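Carbonic anhydrase (Coccomyxa sp. PA, PDB 3UCJ) probably catalyses the reversible hydration of carbon dioxide to hydrogencarbonate, as a zinc-dependent carbonic anhydrase of the beta class. Local coordinates at residues 130-141 and 152-161. Residues are numbered along the deposited sequence; the frame is centred on the assembly and turned at random.
Sequences VREVRDKNAAKL and KMVELNVEAQ
Val-133 and Met-153 interlock as reciprocal knobs. The valine plugs a hole formed by Met-153, Leu-156, Asn-157 and Ala-160: CG1 lies 3.6 Å from Met-153 CE, while CG2 meets Ala-160 CB, also at 3.6 Å. From a chi1 of -173°, which turns CG away from the backbone N, the Met-153 chain bends at chi2 and chi3, which carries the thioether in among Val-130, Val-133, Arg-134 and Leu-141; SD rests 3.7 Å from Arg-134 CB. The guanidinium of Arg-134 leads away: NE and NH2 both hold Asp-135 OD2 side-on in a salt bridge, and NH2 also bonds His-219 O of the second subunit. In this beta-class carbonic anhydrase fold, residues 130-135 and 152-161, within helices 128-135 and 146-167, run at 103° to each other, and the Asn-157 side chain lies about 8 Å from the bound zinc ion, its ND2 bonded to Gly-72 O. Farther along, Leu-156 and Asn-137 approach from opposite directions, CD1 of the leucine 3.7 Å from Asn-137 CB. The asparagine's ND2 bonds Val-133 O (2.9 Å), which also accepts from Lys-136 N on the opposite face of its plane. With an alanine here, Val-133 O would probably lose its side-chain donor and the Leu-156 methyls part of their cover.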
loop_
_atom_site.group_PDB
_atom_site.type_symbol
_atom_site.label_atom_id
_atom_site.label_comp_id
_atom_site.label_asym_id
_atom_site.label_seq_id
_atom_site.Cartn_x
_atom_site.Cartn_y
_atom_site.Cartn_z
ATOM N N VAL A 130 -9.343 -11.947 2.990
ATOM C CA VAL A 130 -9.999 -13.203 3.492
ATOM C C VAL A 130 -11.556 -13.020 3.426
ATOM O O VAL A 130 -12.264 -13.918 2.926
ATOM C CB VAL A 130 -9.558 -13.542 4.882
ATOM C CG1 VAL A 130 -10.274 -14.910 5.286
ATOM C CG2 VAL A 130 -8.010 -13.754 4.912
ATOM N N ARG A 131 -12.053 -11.847 3.826
ATOM C CA ARG A 131 -13.499 -11.619 3.660
ATOM C C ARG A 131 -13.973 -11.765 2.232
ATOM O O ARG A 131 -15.099 -12.242 1.994
ATOM C CB ARG A 131 -13.955 -10.300 4.276
ATOM C CG ARG A 131 -13.916 -10.291 5.813
ATOM C CD ARG A 131 -14.491 -9.017 6.431
ATOM N NE ARG A 131 -13.596 -7.868 6.265
ATOM C CZ ARG A 131 -12.728 -7.467 7.188
ATOM N NH1 ARG A 131 -12.662 -8.098 8.399
ATOM N NH2 ARG A 131 -11.982 -6.410 6.952
ATOM N N GLU A 132 -13.164 -11.344 1.251
ATOM C CA GLU A 132 -13.595 -11.358 -0.107
ATOM C C GLU A 132 -13.704 -12.816 -0.571
ATOM O O GLU A 132 -14.616 -13.131 -1.281
ATOM C CB GLU A 132 -12.528 -10.645 -0.980
ATOM C CG GLU A 132 -12.610 -9.178 -0.889
ATOM C CD GLU A 132 -11.549 -8.581 -1.928
ATOM O OE1 GLU A 132 -10.428 -8.236 -1.509
ATOM O OE2 GLU A 132 -11.823 -8.568 -3.188
ATOM N N VAL A 133 -12.761 -13.650 -0.187
ATOM C CA VAL A 133 -12.807 -15.046 -0.511
ATOM C C VAL A 133 -14.022 -15.691 0.151
ATOM O O VAL A 133 -14.763 -16.364 -0.454
ATOM C CB VAL A 133 -11.578 -15.771 -0.005
ATOM C CG1 VAL A 133 -11.707 -17.205 -0.279
ATOM C CG2 VAL A 133 -10.323 -15.241 -0.658
ATOM N N ARG A 134 -14.174 -15.438 1.422
ATOM C CA ARG A 134 -15.302 -15.901 2.196
ATOM C C ARG A 134 -16.629 -15.560 1.540
ATOM O O ARG A 134 -17.470 -16.385 1.403
ATOM C CB ARG A 134 -15.218 -15.270 3.574
ATOM C CG ARG A 134 -16.351 -15.544 4.520
ATOM C CD ARG A 134 -16.395 -14.531 5.602
ATOM N NE ARG A 134 -16.979 -13.294 5.177
ATOM C CZ ARG A 134 -17.173 -12.258 5.959
ATOM N NH1 ARG A 134 -16.831 -12.316 7.216
ATOM N NH2 ARG A 134 -17.711 -11.172 5.483
ATOM N N ASP A 135 -16.776 -14.318 1.152
ATOM C CA ASP A 135 -17.998 -13.802 0.610
ATOM C C ASP A 135 -18.406 -14.469 -0.677
ATOM O O ASP A 135 -19.546 -14.486 -1.015
ATOM C CB ASP A 135 -17.912 -12.313 0.395
ATOM C CG ASP A 135 -18.003 -11.524 1.668
ATOM O OD1 ASP A 135 -17.770 -10.343 1.617
ATOM O OD2 ASP A 135 -18.273 -12.066 2.719
ATOM N N LYS A 136 -17.452 -15.016 -1.390
ATOM C CA LYS A 136 -17.748 -15.701 -2.614
ATOM C C LYS A 136 -18.072 -17.157 -2.375
ATOM O O LYS A 136 -18.288 -17.894 -3.281
ATOM C CB LYS A 136 -16.593 -15.550 -3.594
ATOM C CG LYS A 136 -16.371 -14.151 -3.985
ATOM C CD LYS A 136 -15.574 -14.009 -5.216
ATOM C CE LYS A 136 -14.162 -13.868 -4.915
ATOM N NZ LYS A 136 -13.400 -13.749 -6.119
ATOM N N ASN A 137 -18.148 -17.544 -1.125
ATOM C CA ASN A 137 -18.328 -18.928 -0.802
ATOM C C ASN A 137 -19.347 -19.234 0.272
ATOM O O ASN A 137 -19.225 -20.195 0.954
ATOM C CB ASN A 137 -16.985 -19.541 -0.448
ATOM C CG ASN A 137 -16.132 -19.733 -1.635
ATOM O OD1 ASN A 137 -16.362 -20.612 -2.408
ATOM N ND2 ASN A 137 -15.175 -18.876 -1.818
ATOM N N ALA A 138 -20.371 -18.417 0.390
ATOM C CA ALA A 138 -21.419 -18.679 1.349
ATOM C C ALA A 138 -21.910 -20.097 1.282
ATOM O O ALA A 138 -22.091 -20.728 2.287
ATOM C CB ALA A 138 -22.545 -17.734 1.158
ATOM N N ALA A 139 -22.106 -20.590 0.079
ATOM C CA ALA A 139 -22.628 -21.943 -0.122
ATOM C C ALA A 139 -21.752 -23.068 0.387
ATOM O O ALA A 139 -22.273 -24.141 0.749
ATOM C CB ALA A 139 -23.020 -22.170 -1.580
ATOM N N LYS A 140 -20.415 -22.855 0.472
ATOM C CA LYS A 140 -19.540 -23.887 1.012
ATOM C C LYS A 140 -19.304 -23.725 2.516
ATOM O O LYS A 140 -18.754 -24.649 3.160
ATOM C CB LYS A 140 -18.201 -23.864 0.297
ATOM C CG LYS A 140 -18.283 -23.962 -1.155
ATOM C CD LYS A 140 -16.870 -23.878 -1.679
ATOM C CE LYS A 140 -16.848 -23.805 -3.170
ATOM N NZ LYS A 140 -16.927 -25.183 -3.679
ATOM N N LEU A 141 -19.650 -22.568 3.077
ATOM C CA LEU A 141 -19.326 -22.266 4.466
ATOM C C LEU A 141 -20.534 -22.314 5.450
ATOM O O LEU A 141 -20.411 -22.637 6.681
ATOM C CB LEU A 141 -18.644 -20.854 4.538
ATOM C CG LEU A 141 -17.211 -20.904 3.897
ATOM C CD1 LEU A 141 -16.716 -19.487 3.874
ATOM C CD2 LEU A 141 -16.303 -21.616 4.810
ATOM N N LYS A 152 -12.386 -25.147 6.217
ATOM C CA LYS A 152 -12.771 -24.853 4.879
ATOM C C LYS A 152 -12.282 -23.468 4.457
ATOM O O LYS A 152 -11.850 -23.286 3.363
ATOM C CB LYS A 152 -14.278 -24.948 4.776
ATOM C CG LYS A 152 -14.823 -24.924 3.421
ATOM C CD LYS A 152 -14.201 -25.946 2.583
ATOM C CE LYS A 152 -15.164 -26.437 1.596
ATOM N NZ LYS A 152 -14.550 -27.003 0.417
ATOM N N MET A 153 -12.368 -22.505 5.341
ATOM C CA MET A 153 -11.889 -21.179 5.033
ATOM C C MET A 153 -10.401 -21.205 4.693
ATOM O O MET A 153 -9.978 -20.605 3.753
ATOM C CB MET A 153 -12.171 -20.238 6.174
ATOM C CG MET A 153 -11.852 -18.796 5.884
ATOM S SD MET A 153 -12.987 -18.017 4.785
ATOM C CE MET A 153 -12.090 -17.923 3.263
ATOM N N VAL A 154 -9.631 -21.915 5.480
ATOM C CA VAL A 154 -8.216 -22.098 5.206
ATOM C C VAL A 154 -7.985 -22.631 3.799
ATOM O O VAL A 154 -7.226 -22.101 3.053
ATOM C CB VAL A 154 -7.559 -22.999 6.266
ATOM C CG1 VAL A 154 -6.212 -23.419 5.838
ATOM C CG2 VAL A 154 -7.472 -22.284 7.560
ATOM N N GLU A 155 -8.702 -23.672 3.442
ATOM C CA GLU A 155 -8.592 -24.273 2.145
ATOM C C GLU A 155 -9.007 -23.367 0.999
ATOM O O GLU A 155 -8.363 -23.321 -0.010
ATOM C CB GLU A 155 -9.381 -25.575 2.107
ATOM C CG GLU A 155 -8.840 -26.628 3.012
ATOM C CD GLU A 155 -9.823 -27.746 3.323
ATOM O OE1 GLU A 155 -9.533 -28.529 4.218
ATOM O OE2 GLU A 155 -10.871 -27.811 2.689
ATOM N N LEU A 156 -10.112 -22.677 1.160
ATOM C CA LEU A 156 -10.595 -21.782 0.123
ATOM C C LEU A 156 -9.594 -20.649 -0.062
ATOM O O LEU A 156 -9.410 -20.181 -1.201
ATOM C CB LEU A 156 -11.951 -21.169 0.519
ATOM C CG LEU A 156 -13.110 -22.216 0.320
ATOM C CD1 LEU A 156 -14.369 -21.682 1.060
ATOM C CD2 LEU A 156 -13.310 -22.567 -1.140
ATOM N N ASN A 157 -9.019 -20.234 1.053
ATOM C CA ASN A 157 -8.040 -19.137 1.005
ATOM C C ASN A 157 -6.807 -19.611 0.198
ATOM O O ASN A 157 -6.334 -18.904 -0.751
ATOM C CB ASN A 157 -7.668 -18.678 2.390
ATOM C CG ASN A 157 -6.767 -17.407 2.334
ATOM O OD1 ASN A 157 -7.103 -16.438 1.637
ATOM N ND2 ASN A 157 -5.630 -17.480 2.985
ATOM N N VAL A 158 -6.295 -20.801 0.514
ATOM C CA VAL A 158 -5.204 -21.354 -0.352
ATOM C C VAL A 158 -5.585 -21.294 -1.835
ATOM O O VAL A 158 -4.798 -20.819 -2.708
ATOM C CB VAL A 158 -4.783 -22.807 0.063
ATOM C CG1 VAL A 158 -3.722 -23.367 -0.948
ATOM C CG2 VAL A 158 -4.208 -22.791 1.480
ATOM N N GLU A 159 -6.756 -21.855 -2.198
ATOM C CA GLU A 159 -7.114 -21.842 -3.596
ATOM C C GLU A 159 -7.137 -20.458 -4.191
ATOM O O GLU A 159 -6.727 -20.259 -5.346
ATOM C CB GLU A 159 -8.490 -22.555 -3.878
ATOM C CG GLU A 159 -8.669 -22.563 -5.427
ATOM C CD GLU A 159 -9.807 -23.426 -5.994
ATOM O OE1 GLU A 159 -10.532 -24.069 -5.176
ATOM O OE2 GLU A 159 -9.978 -23.370 -7.245
ATOM N N ALA A 160 -7.691 -19.475 -3.463
ATOM C CA ALA A 160 -7.781 -18.141 -4.018
ATOM C C ALA A 160 -6.365 -17.565 -4.176
ATOM O O ALA A 160 -6.134 -16.835 -5.137
ATOM C CB ALA A 160 -8.556 -17.248 -3.018
ATOM N N GLN A 161 -5.461 -17.865 -3.229
ATOM C CA GLN A 161 -4.131 -17.233 -3.271
ATOM C C GLN A 161 -3.333 -17.920 -4.380
ATOM O O GLN A 161 -2.547 -17.263 -5.074
ATOM C CB GLN A 161 -3.388 -17.233 -1.914
ATOM C CG GLN A 161 -4.204 -16.540 -0.785
ATOM C CD GLN A 161 -4.835 -15.170 -1.193
ATOM O OE1 GLN A 161 -4.202 -14.367 -1.926
ATOM N NE2 GLN A 161 -6.134 -14.905 -0.725
#